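Side-chain contacts in carboxypeptidase 1 (Deinococcus radiodurans str. R1, PDB 5GIV), which probably removes amino acids one after another from the C-terminus of peptides with broad specificity, as a zinc-dependent metallocarboxypeptidase of the M32 family: residues A[92-95]-A[96-100]; A[358-361]-A[362-366]. One frame throughout, in Å; residues are numbered along the deposited sequence.

Interaction 1: residues A[92-95]-A[96-100]; sequences QDFE and KATRI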
loop_
_atom_site.group_PDB
_atom_site.type_symbol
_atom_site.label_atom_id
_atom_site.label_comp_id
_atom_site.label_asym_id
_atom_site.label_seq_id
_atom_site.Cartn_x
_atom_site.Cartn_y
_atom_site.Cartn_z
ATOM N N GLN A 92 3.492 27.950 14.598
ATOM C CA GLN A 92 3.504 28.515 13.253
ATOM C C GLN A 92 2.652 27.682 12.303
ATOM O O GLN A 92 1.911 28.237 11.483
ATOM C CB GLN A 92 4.939 28.633 12.738
ATOM C CG GLN A 92 5.761 29.679 13.479
ATOM C CD GLN A 92 7.244 29.650 13.127
ATOM O OE1 GLN A 92 7.702 28.813 12.341
ATOM N NE2 GLN A 92 8.007 30.557 13.731
ATOM N N ASP A 93 2.743 26.348 12.396
ATOM C CA ASP A 93 1.858 25.501 11.601
ATOM C C ASP A 93 0.410 25.719 12.021
ATOM O O ASP A 93 -0.486 25.846 11.178
ATOM C CB ASP A 93 2.223 24.021 11.761
ATOM C CG ASP A 93 3.630 23.691 11.279
ATOM O OD1 ASP A 93 4.249 24.498 10.548
ATOM O OD2 ASP A 93 4.113 22.591 11.624
ATOM N N PHE A 94 0.167 25.798 13.328
ATOM C CA PHE A 94 -1.188 26.038 13.804
ATOM C C PHE A 94 -1.714 27.382 13.314
ATOM O O PHE A 94 -2.901 27.511 12.986
ATOM C CB PHE A 94 -1.231 25.963 15.327
ATOM C CG PHE A 94 -2.619 26.033 15.889
ATOM C CD1 PHE A 94 -3.205 27.255 16.176
ATOM C CD2 PHE A 94 -3.342 24.877 16.127
ATOM C CE1 PHE A 94 -4.490 27.316 16.697
ATOM C CE2 PHE A 94 -4.627 24.935 16.646
ATOM C CZ PHE A 94 -5.196 26.152 16.929
ATOM N N GLU A 95 -0.857 28.404 13.283
ATOM C CA GLU A 95 -1.286 29.710 12.799
ATOM C C GLU A 95 -1.762 29.637 11.352
ATOM O O GLU A 95 -2.894 30.024 11.042
ATOM C CB GLU A 95 -0.140 30.711 12.942
ATOM C CG GLU A 95 -0.396 32.064 12.297
ATOM C CD GLU A 95 -1.512 32.822 12.974
ATOM O OE1 GLU A 95 -1.817 32.495 14.145
ATOM O OE2 GLU A 95 -2.067 33.753 12.349
ATOM N N LYS A 96 -0.926 29.110 10.453
ATOM C CA LYS A 96 -1.313 29.074 9.040
ATOM C C LYS A 96 -2.481 28.125 8.802
ATOM O O LYS A 96 -3.344 28.401 7.962
ATOM C CB LYS A 96 -0.120 28.717 8.149
ATOM C CG LYS A 96 0.660 27.493 8.545
ATOM C CD LYS A 96 1.963 27.432 7.757
ATOM C CE LYS A 96 2.876 28.622 8.056
ATOM N NZ LYS A 96 4.100 28.583 7.183
ATOM N N ALA A 97 -2.538 27.008 9.534
ATOM C CA ALA A 97 -3.607 26.044 9.293
ATOM C C ALA A 97 -4.966 26.616 9.668
ATOM O O ALA A 97 -5.972 26.284 9.029
ATOM C CB ALA A 97 -3.345 24.754 10.063
ATOM N N THR A 98 -5.018 27.488 10.682
ATOM C CA THR A 98 -6.277 28.099 11.088
ATOM C C THR A 98 -6.526 29.426 10.391
ATOM O O THR A 98 -7.664 29.906 10.388
ATOM C CB THR A 98 -6.314 28.338 12.610
ATOM O OG1 THR A 98 -5.235 29.204 13.007
ATOM C CG2 THR A 98 -6.216 27.023 13.363
ATOM N N ARG A 99 -5.499 30.013 9.778
ATOM C CA ARG A 99 -5.678 31.288 9.095
ATOM C C ARG A 99 -6.649 31.145 7.932
ATOM O O ARG A 99 -7.430 32.058 7.646
ATOM C CB ARG A 99 -4.330 31.808 8.597
ATOM C CG ARG A 99 -4.390 33.207 8.004
ATOM C CD ARG A 99 -4.357 34.262 9.110
ATOM N NE ARG A 99 -3.053 34.272 9.775
ATOM C CZ ARG A 99 -2.006 34.984 9.366
ATOM N NH1 ARG A 99 -2.094 35.763 8.296
ATOM N NH2 ARG A 99 -0.860 34.915 10.026
ATOM N N ILE A 100 -6.592 30.021 7.226
ATOM C CA ILE A 100 -7.393 29.809 6.026
ATOM C C ILE A 100 -8.675 29.092 6.437
ATOM O O ILE A 100 -8.596 28.004 7.031
ATOM C CB ILE A 100 -6.624 29.009 4.967
ATOM C CG1 ILE A 100 -5.280 29.683 4.683
ATOM C CG2 ILE A 100 -7.459 28.862 3.692
ATOM C CD1 ILE A 100 -4.404 28.914 3.724
#

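Interaction 2: residues A[358-361]-A[362-366]; sequences NLHV and ITRFE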
loop_
_atom_site.group_PDB
_atom_site.type_symbol
_atom_site.label_atom_id
_atom_site.label_comp_id
_atom_site.label_asym_id
_atom_site.label_seq_id
_atom_site.Cartn_x
_atom_site.Cartn_y
_atom_site.Cartn_z
ATOM N N ASN A 358 17.802 25.345 -15.475
ATOM C CA ASN A 358 17.234 26.494 -14.782
ATOM C C ASN A 358 16.450 27.403 -15.716
ATOM O O ASN A 358 15.537 28.103 -15.262
ATOM C CB ASN A 358 18.352 27.253 -14.067
ATOM C CG ASN A 358 19.056 26.390 -13.036
ATOM O OD1 ASN A 358 18.414 25.713 -12.242
ATOM N ND2 ASN A 358 20.375 26.391 -13.059
ATOM N N LEU A 359 16.732 27.361 -17.017
ATOM C CA LEU A 359 15.963 28.172 -17.951
ATOM C C LEU A 359 14.491 27.764 -17.977
ATOM O O LEU A 359 13.621 28.595 -18.266
ATOM C CB LEU A 359 16.583 28.071 -19.345
ATOM C CG LEU A 359 18.031 28.555 -19.412
ATOM C CD1 LEU A 359 18.669 28.170 -20.725
ATOM C CD2 LEU A 359 18.076 30.066 -19.228
ATOM N N HIS A 360 14.188 26.498 -17.679
ATOM C CA HIS A 360 12.788 26.084 -17.591
ATOM C C HIS A 360 12.117 26.660 -16.348
ATOM O O HIS A 360 10.956 27.088 -16.404
ATOM C CB HIS A 360 12.682 24.556 -17.591
ATOM C CG HIS A 360 13.208 23.904 -18.832
ATOM N ND1 HIS A 360 12.394 23.527 -19.882
ATOM C CD2 HIS A 360 14.463 23.535 -19.179
ATOM C CE1 HIS A 360 13.129 22.965 -20.824
ATOM N NE2 HIS A 360 14.387 22.961 -20.425
ATOM N N VAL A 361 12.815 26.637 -15.209
ATOM C CA VAL A 361 12.261 27.174 -13.969
ATOM C C VAL A 361 12.022 28.670 -14.102
ATOM O O VAL A 361 10.971 29.188 -13.707
ATOM C CB VAL A 361 13.192 26.851 -12.784
ATOM C CG1 VAL A 361 12.732 27.549 -11.521
ATOM C CG2 VAL A 361 13.256 25.351 -12.564
ATOM N N ILE A 362 13.007 29.390 -14.648
ATOM C CA ILE A 362 12.866 30.828 -14.855
ATOM C C ILE A 362 11.662 31.122 -15.737
ATOM O O ILE A 362 10.869 32.028 -15.456
ATOM C CB ILE A 362 14.151 31.419 -15.456
ATOM C CG1 ILE A 362 15.322 31.234 -14.488
ATOM C CG2 ILE A 362 13.929 32.883 -15.844
ATOM C CD1 ILE A 362 16.654 31.647 -15.058
ATOM N N THR A 363 11.522 30.381 -16.836
ATOM C CA THR A 363 10.357 30.565 -17.692
ATOM C C THR A 363 9.062 30.508 -16.887
ATOM O O THR A 363 8.236 31.423 -16.952
ATOM C CB THR A 363 10.349 29.501 -18.787
ATOM O OG1 THR A 363 11.535 29.639 -19.572
ATOM C CG2 THR A 363 9.113 29.654 -19.681
ATOM N N ARG A 364 8.877 29.434 -16.112
ATOM C CA ARG A 364 7.635 29.254 -15.367
ATOM C C ARG A 364 7.450 30.337 -14.308
ATOM O O ARG A 364 6.355 30.897 -14.163
ATOM C CB ARG A 364 7.619 27.873 -14.721
ATOM C CG ARG A 364 7.500 26.740 -15.708
ATOM C CD ARG A 364 8.229 25.485 -15.238
ATOM N NE ARG A 364 7.937 24.350 -16.112
ATOM C CZ ARG A 364 8.445 24.197 -17.334
ATOM N NH1 ARG A 364 9.265 25.113 -17.840
ATOM N NH2 ARG A 364 8.110 23.136 -18.061
ATOM N N PHE A 365 8.513 30.653 -13.564
ATOM C CA PHE A 365 8.412 31.655 -12.509
ATOM C C PHE A 365 7.955 32.997 -13.072
ATOM O O PHE A 365 7.069 33.651 -12.509
ATOM C CB PHE A 365 9.759 31.782 -11.803
ATOM C CG PHE A 365 9.790 32.793 -10.692
ATOM C CD1 PHE A 365 9.361 32.459 -9.427
ATOM C CD2 PHE A 365 10.284 34.069 -10.908
ATOM C CE1 PHE A 365 9.410 33.378 -8.399
ATOM C CE2 PHE A 365 10.340 34.996 -9.878
ATOM C CZ PHE A 365 9.902 34.653 -8.628
ATOM N N GLU A 366 8.545 33.421 -14.193
ATOM C CA GLU A 366 8.202 34.721 -14.756
ATOM C C GLU A 366 6.770 34.750 -15.281
ATOM O O GLU A 366 6.104 35.789 -15.198
ATOM C CB GLU A 366 9.208 35.095 -15.845
ATOM C CG GLU A 366 10.572 35.499 -15.270
ATOM C CD GLU A 366 11.619 35.819 -16.325
ATOM O OE1 GLU A 366 11.346 35.631 -17.537
ATOM O OE2 GLU A 366 12.735 36.240 -15.938
#

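Interaction 1: residues A[92-95]-A[96-100]
Glu95 and Arg99, one turn apart on helix 81-99, form a salt bridge in which a single carboxylate oxygen takes both donors. Glu95 OE2 lies 2.8 Å from Arg99 NE and 2.9 Å from Arg99 NH2, so the guanidinium grips side-on with NE and an NH rather than matching two nitrogens to two oxygens. Both donors come to the anti side of OE2, and the carboxylate and guanidinium planes stand 59° apart. The bend of Glu95 at chi2 (66°) and two successive bends in Arg99 bring the charged ends together; long, oppositely charged chains suit a helix flank near solvent.

Phe94 and Thr98 make the neighbouring i to i+4 pair. Phe94 offers a flat face, and Thr98 CG2 sits over it, displaced toward the rim, in a CH-pi contact 3.9 Å from the ring centroid. Thr98 OG1 lies between the backbone N and the carbonyl carbon (chi1 60°), which turns it toward the turn before, 2.9 Å from Phe94 O and 3.2 Å from Glu95 O; a hydroxyl suits this place because it can reach carbonyls of its own helix.

Further out, Arg99 NH2 also bridges to Glu151 and NH1 bonds to Tyr148 O, which ties the guanidinium to the segment after helix 128-147, while Asp93 pairs with Arg468. Ile100 is the first residue to leave helical geometry, so this is the C-terminal turn of a surface alpha-helix, with an i to i+4 Glu-Arg salt bridge along its side.

Interaction 2: residues A[358-361]-A[362-366]
This is a buried i to i+4 contact within helix 357-372, in which side chains of one turn bond to main-chain carbonyls of the turn before. Thr363 OG1 lies 2.7 Å from Leu359 O and donates to it, while the backbone N of Thr363 reaches the same oxygen at 3.1 Å. Thr363 chi1 of -61° sets the hydroxyl beside its own backbone N, facing that carbonyl; threonine suits the interior here because its hydroxyl is satisfied by the helix and by Asn392.

His360 O likewise takes two donors. Arg364 N makes the usual helical bond, and Arg364 NH1 folds back to His360 O at 3.0 Å, 43° out of the carbonyl plane and from the opposite face to N. The arginine runs side by side with His360, its NH1 3.5 Å from His360 CB and near the edge of the imidazole, with ring and guanidinium planes 60° apart.

The helix belongs to the largely helical M32 carboxypeptidase fold, and the side chain of Val361 is about 11 Å from the bound zinc, on the side that meets Tyr422 and Thr423 of helix 420-439. Tyr389 OH bonds to both His360 ND1 and Arg364 NH1, and Arg364 NH2 forms a salt bridge with Asp407, which probably offsets the buried charge. On another side of the helix, Ile362 CG1 packs 3.2 Å from Asn358 O, its aliphatic chain reaching Phe176 of helix 169-193.

Overall arrangement
Both are local contacts between residues one turn apart on one helix; interaction 1 pairs side chains, whereas interaction 2 chiefly returns side chains to backbone carbonyls. Interaction 1 lies at the surface, its centre about 23 Å from the centre of the chain, where charged groups can pair along the helix flank. Interaction 2 is buried, its centre about 15 Å from the centre of the chain, and there the polar side chains also find partners elsewhere in the fold. Each contains an arginine with a further acidic partner outside its helix. They belong to different helices, 81-99 and 357-372; their nearest atoms are about 17 Å apart, and interaction 2 lies closer to the zinc site.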